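Local coordinates for CYTH domain-containing protein (Pyrococcus horikoshii, PDB 2DC4) that is of unknown function but carries a CYTH domain and so probably handles triphosphate-containing substrates, as its relatives in that family do, at residues G53-E61 and Y71-P80. Sequence-based numbering, arbitrary orientation.
Sequences GKSYITYKE and YELEFEVQDP
I57 meets F75 as a hydrogen-bonded pair in an antiparallel beta hairpin, two neighbouring strands of the closed CYTH barrel. Their backbones exchange two bonds, I57 N to F75 O (3.0 Å) and F75 N to I57 O (3.2 Å), and the ladder runs on through Y59–L73 to E61–Y71. The tight part is the apolar cluster round I57. A chi1 of 59° sets F75 CG between the backbone N and the carbonyl carbon, swinging the ring back toward the partner strand and bringing one face, near its rim, over I57 CB. I57 CG1 presses on V77 CG1 at 3.6 Å; A83 and F87 of helix 80-89 also touch I57. The other face is more polar and partly solvent-exposed, though T58 CG2 packs closely along E74 CG (3.3 Å). Looser there is K60 NZ to E72 OE2, a long ion pair of 3.9 Å. At the hairpin's open end, K54 NZ makes a salt bridge to E76 OE1 (3.0 Å) from above the carboxylate plane, and OE2 takes Q78 NE2 and two waters. An alanine in place of E76 would probably leave the K54 ammonium without its mate and disrupt this water network. One of those waters donates to both E76 OE2 and V77 O while accepting from S55 N at 3.0 Å.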
loop_
_atom_site.group_PDB
_atom_site.type_symbol
_atom_site.label_atom_id
_atom_site.label_comp_id
_atom_site.label_asym_id
_atom_site.label_seq_id
_atom_site.Cartn_x
_atom_site.Cartn_y
_atom_site.Cartn_z
ATOM N N GLY A 53 6.785 8.977 -12.071
ATOM C CA GLY A 53 7.045 7.617 -11.628
ATOM C C GLY A 53 6.606 7.325 -10.203
ATOM O O GLY A 53 6.980 6.297 -9.638
ATOM N N LYS A 54 5.814 8.217 -9.616
ATOM C CA LYS A 54 5.339 8.027 -8.243
ATOM C C LYS A 54 3.936 7.421 -8.193
ATOM O O LYS A 54 3.120 7.651 -9.088
ATOM C CB LYS A 54 5.325 9.363 -7.501
ATOM C CG LYS A 54 6.694 9.954 -7.206
ATOM C CD LYS A 54 7.429 9.137 -6.156
ATOM C CE LYS A 54 8.566 9.939 -5.546
ATOM N NZ LYS A 54 9.299 9.159 -4.509
ATOM N N SER A 55 3.663 6.639 -7.149
ATOM C CA SER A 55 2.350 6.023 -6.971
ATOM C C SER A 55 1.977 6.110 -5.501
ATOM O O SER A 55 2.854 6.064 -4.629
ATOM C CB SER A 55 2.358 4.551 -7.407
ATOM O OG SER A 55 2.659 4.433 -8.786
ATOM N N TYR A 56 0.684 6.250 -5.231
ATOM C CA TYR A 56 0.200 6.362 -3.855
ATOM C C TYR A 56 -1.124 5.663 -3.602
ATOM O O TYR A 56 -1.902 5.402 -4.519
ATOM C CB TYR A 56 -0.024 7.838 -3.473
ATOM C CG TYR A 56 1.183 8.718 -3.605
ATOM C CD1 TYR A 56 1.535 9.281 -4.832
ATOM C CD2 TYR A 56 2.012 8.947 -2.510
ATOM C CE1 TYR A 56 2.692 10.052 -4.961
ATOM C CE2 TYR A 56 3.164 9.710 -2.627
ATOM C CZ TYR A 56 3.502 10.256 -3.852
ATOM O OH TYR A 56 4.660 10.984 -3.960
ATOM N N ILE A 57 -1.367 5.345 -2.338
ATOM C CA ILE A 57 -2.659 4.814 -1.946
ATOM C C ILE A 57 -3.164 5.965 -1.096
ATOM O O ILE A 57 -2.425 6.479 -0.248
ATOM C CB ILE A 57 -2.579 3.562 -1.060
ATOM C CG1 ILE A 57 -2.112 2.369 -1.895
ATOM C CG2 ILE A 57 -3.955 3.300 -0.425
ATOM C CD1 ILE A 57 -2.042 1.054 -1.121
ATOM N N THR A 58 -4.394 6.399 -1.333
ATOM C CA THR A 58 -4.949 7.496 -0.554
ATOM C C THR A 58 -6.350 7.188 -0.042
ATOM O O THR A 58 -7.210 6.697 -0.776
ATOM C CB THR A 58 -5.026 8.801 -1.372
ATOM O OG1 THR A 58 -5.987 8.635 -2.416
ATOM C CG2 THR A 58 -3.680 9.156 -1.979
ATOM N N TYR A 59 -6.557 7.481 1.234
ATOM C CA TYR A 59 -7.837 7.280 1.904
ATOM C C TYR A 59 -8.280 8.641 2.413
ATOM O O TYR A 59 -7.475 9.394 2.964
ATOM C CB TYR A 59 -7.671 6.334 3.095
ATOM C CG TYR A 59 -8.876 6.253 4.016
ATOM C CD1 TYR A 59 -9.924 5.370 3.760
ATOM C CD2 TYR A 59 -8.958 7.060 5.150
ATOM C CE1 TYR A 59 -11.025 5.290 4.613
ATOM C CE2 TYR A 59 -10.055 6.990 6.009
ATOM C CZ TYR A 59 -11.081 6.102 5.737
ATOM O OH TYR A 59 -12.159 6.014 6.596
ATOM N N LYS A 60 -9.555 8.953 2.227
ATOM C CA LYS A 60 -10.080 10.224 2.700
ATOM C C LYS A 60 -11.443 10.061 3.333
ATOM O O LYS A 60 -12.226 9.189 2.957
ATOM C CB LYS A 60 -10.207 11.233 1.560
ATOM C CG LYS A 60 -8.899 11.737 0.986
ATOM C CD LYS A 60 -9.154 12.894 0.031
ATOM C CE LYS A 60 -7.859 13.421 -0.565
ATOM N NZ LYS A 60 -8.086 14.594 -1.459
ATOM N N GLU A 61 -11.711 10.909 4.312
ATOM C CA GLU A 61 -12.994 10.916 4.985
ATOM C C GLU A 61 -13.476 12.358 4.970
ATOM O O GLU A 61 -12.802 13.241 5.493
ATOM C CB GLU A 61 -12.858 10.426 6.427
ATOM C CG GLU A 61 -14.117 10.626 7.256
ATOM C CD GLU A 61 -14.067 9.893 8.578
ATOM O OE1 GLU A 61 -13.100 10.106 9.341
ATOM O OE2 GLU A 61 -14.998 9.105 8.851
ATOM N N TYR A 71 -10.056 14.309 6.155
ATOM C CA TYR A 71 -9.006 13.660 6.919
ATOM C C TYR A 71 -8.350 12.880 5.790
ATOM O O TYR A 71 -9.038 12.180 5.049
ATOM C CB TYR A 71 -9.538 12.659 7.940
ATOM C CG TYR A 71 -8.420 11.796 8.485
ATOM C CD1 TYR A 71 -7.410 12.349 9.269
ATOM C CD2 TYR A 71 -8.323 10.449 8.143
ATOM C CE1 TYR A 71 -6.329 11.586 9.700
ATOM C CE2 TYR A 71 -7.240 9.674 8.567
ATOM C CZ TYR A 71 -6.249 10.251 9.341
ATOM O OH TYR A 71 -5.171 9.503 9.750
ATOM N N GLU A 72 -7.040 13.003 5.639
ATOM C CA GLU A 72 -6.368 12.288 4.564
ATOM C C GLU A 72 -5.249 11.387 5.053
ATOM O O GLU A 72 -4.436 11.781 5.885
ATOM C CB GLU A 72 -5.805 13.273 3.537
ATOM C CG GLU A 72 -5.020 12.602 2.416
ATOM C CD GLU A 72 -4.480 13.589 1.400
ATOM O OE1 GLU A 72 -3.763 14.528 1.802
ATOM O OE2 GLU A 72 -4.770 13.424 0.198
ATOM N N LEU A 73 -5.226 10.167 4.529
ATOM C CA LEU A 73 -4.193 9.200 4.860
ATOM C C LEU A 73 -3.608 8.816 3.516
ATOM O O LEU A 73 -4.276 8.178 2.703
ATOM C CB LEU A 73 -4.796 7.976 5.542
ATOM C CG LEU A 73 -3.836 6.824 5.861
ATOM C CD1 LEU A 73 -2.726 7.296 6.794
ATOM C CD2 LEU A 73 -4.618 5.689 6.489
ATOM N N GLU A 74 -2.370 9.227 3.275
ATOM C CA GLU A 74 -1.725 8.948 2.002
ATOM C C GLU A 74 -0.291 8.487 2.161
ATOM O O GLU A 74 0.484 9.069 2.928
ATOM C CB GLU A 74 -1.738 10.202 1.121
ATOM C CG GLU A 74 -0.997 10.040 -0.201
ATOM C CD GLU A 74 -0.819 11.353 -0.934
ATOM O OE1 GLU A 74 -0.134 12.249 -0.394
ATOM O OE2 GLU A 74 -1.365 11.496 -2.046
ATOM N N PHE A 75 0.065 7.433 1.437
ATOM C CA PHE A 75 1.432 6.951 1.483
ATOM C C PHE A 75 1.842 6.389 0.140
ATOM O O PHE A 75 1.015 5.903 -0.634
ATOM C CB PHE A 75 1.633 5.921 2.609
ATOM C CG PHE A 75 0.759 4.707 2.510
ATOM C CD1 PHE A 75 1.163 3.593 1.773
ATOM C CD2 PHE A 75 -0.454 4.655 3.188
ATOM C CE1 PHE A 75 0.365 2.446 1.718
ATOM C CE2 PHE A 75 -1.256 3.518 3.141
ATOM C CZ PHE A 75 -0.849 2.407 2.406
ATOM N N GLU A 76 3.132 6.492 -0.139
ATOM C CA GLU A 76 3.686 6.029 -1.398
ATOM C C GLU A 76 3.799 4.510 -1.455
ATOM O O GLU A 76 4.105 3.878 -0.453
ATOM C CB GLU A 76 5.077 6.635 -1.584
ATOM C CG GLU A 76 5.674 6.408 -2.959
ATOM C CD GLU A 76 7.119 6.866 -3.055
ATOM O OE1 GLU A 76 7.460 7.919 -2.481
ATOM O OE2 GLU A 76 7.917 6.177 -3.719
ATOM N N VAL A 77 3.530 3.937 -2.628
ATOM C CA VAL A 77 3.676 2.495 -2.832
ATOM C C VAL A 77 4.526 2.308 -4.079
ATOM O O VAL A 77 4.590 3.194 -4.932
ATOM C CB VAL A 77 2.317 1.764 -3.007
ATOM C CG1 VAL A 77 1.444 2.009 -1.775
ATOM C CG2 VAL A 77 1.614 2.215 -4.284
ATOM N N GLN A 78 5.190 1.167 -4.192
ATOM C CA GLN A 78 6.044 0.943 -5.352
ATOM C C GLN A 78 5.360 0.212 -6.497
ATOM O O GLN A 78 5.920 0.112 -7.587
ATOM C CB GLN A 78 7.298 0.167 -4.943
ATOM C CG GLN A 78 8.175 0.889 -3.927
ATOM C CD GLN A 78 8.576 2.281 -4.375
ATOM O OE1 GLN A 78 9.199 2.452 -5.423
ATOM N NE2 GLN A 78 8.218 3.286 -3.580
ATOM N N ASP A 79 4.152 -0.286 -6.262
ATOM C CA ASP A 79 3.440 -1.029 -7.300
ATOM C C ASP A 79 1.963 -0.662 -7.334
ATOM O O ASP A 79 1.153 -1.235 -6.610
ATOM C CB ASP A 79 3.618 -2.533 -7.048
ATOM C CG ASP A 79 2.834 -3.391 -8.022
ATOM O OD1 ASP A 79 2.379 -2.862 -9.059
ATOM O OD2 ASP A 79 2.680 -4.604 -7.749
ATOM N N PRO A 80 1.594 0.313 -8.181
ATOM C CA PRO A 80 0.193 0.732 -8.281
ATOM C C PRO A 80 -0.711 -0.354 -8.867
ATOM O O PRO A 80 -1.877 -0.463 -8.503
ATOM C CB PRO A 80 0.267 1.974 -9.162
ATOM C CG PRO A 80 1.453 1.692 -10.057
ATOM C CD PRO A 80 2.455 1.099 -9.083
HETATM O O HOH W 1 9.531 6.397 -6.069
HETATM O O HOH W 2 6.108 5.289 -6.074
HETATM O O HOH W 3 6.416 10.209 -1.946
#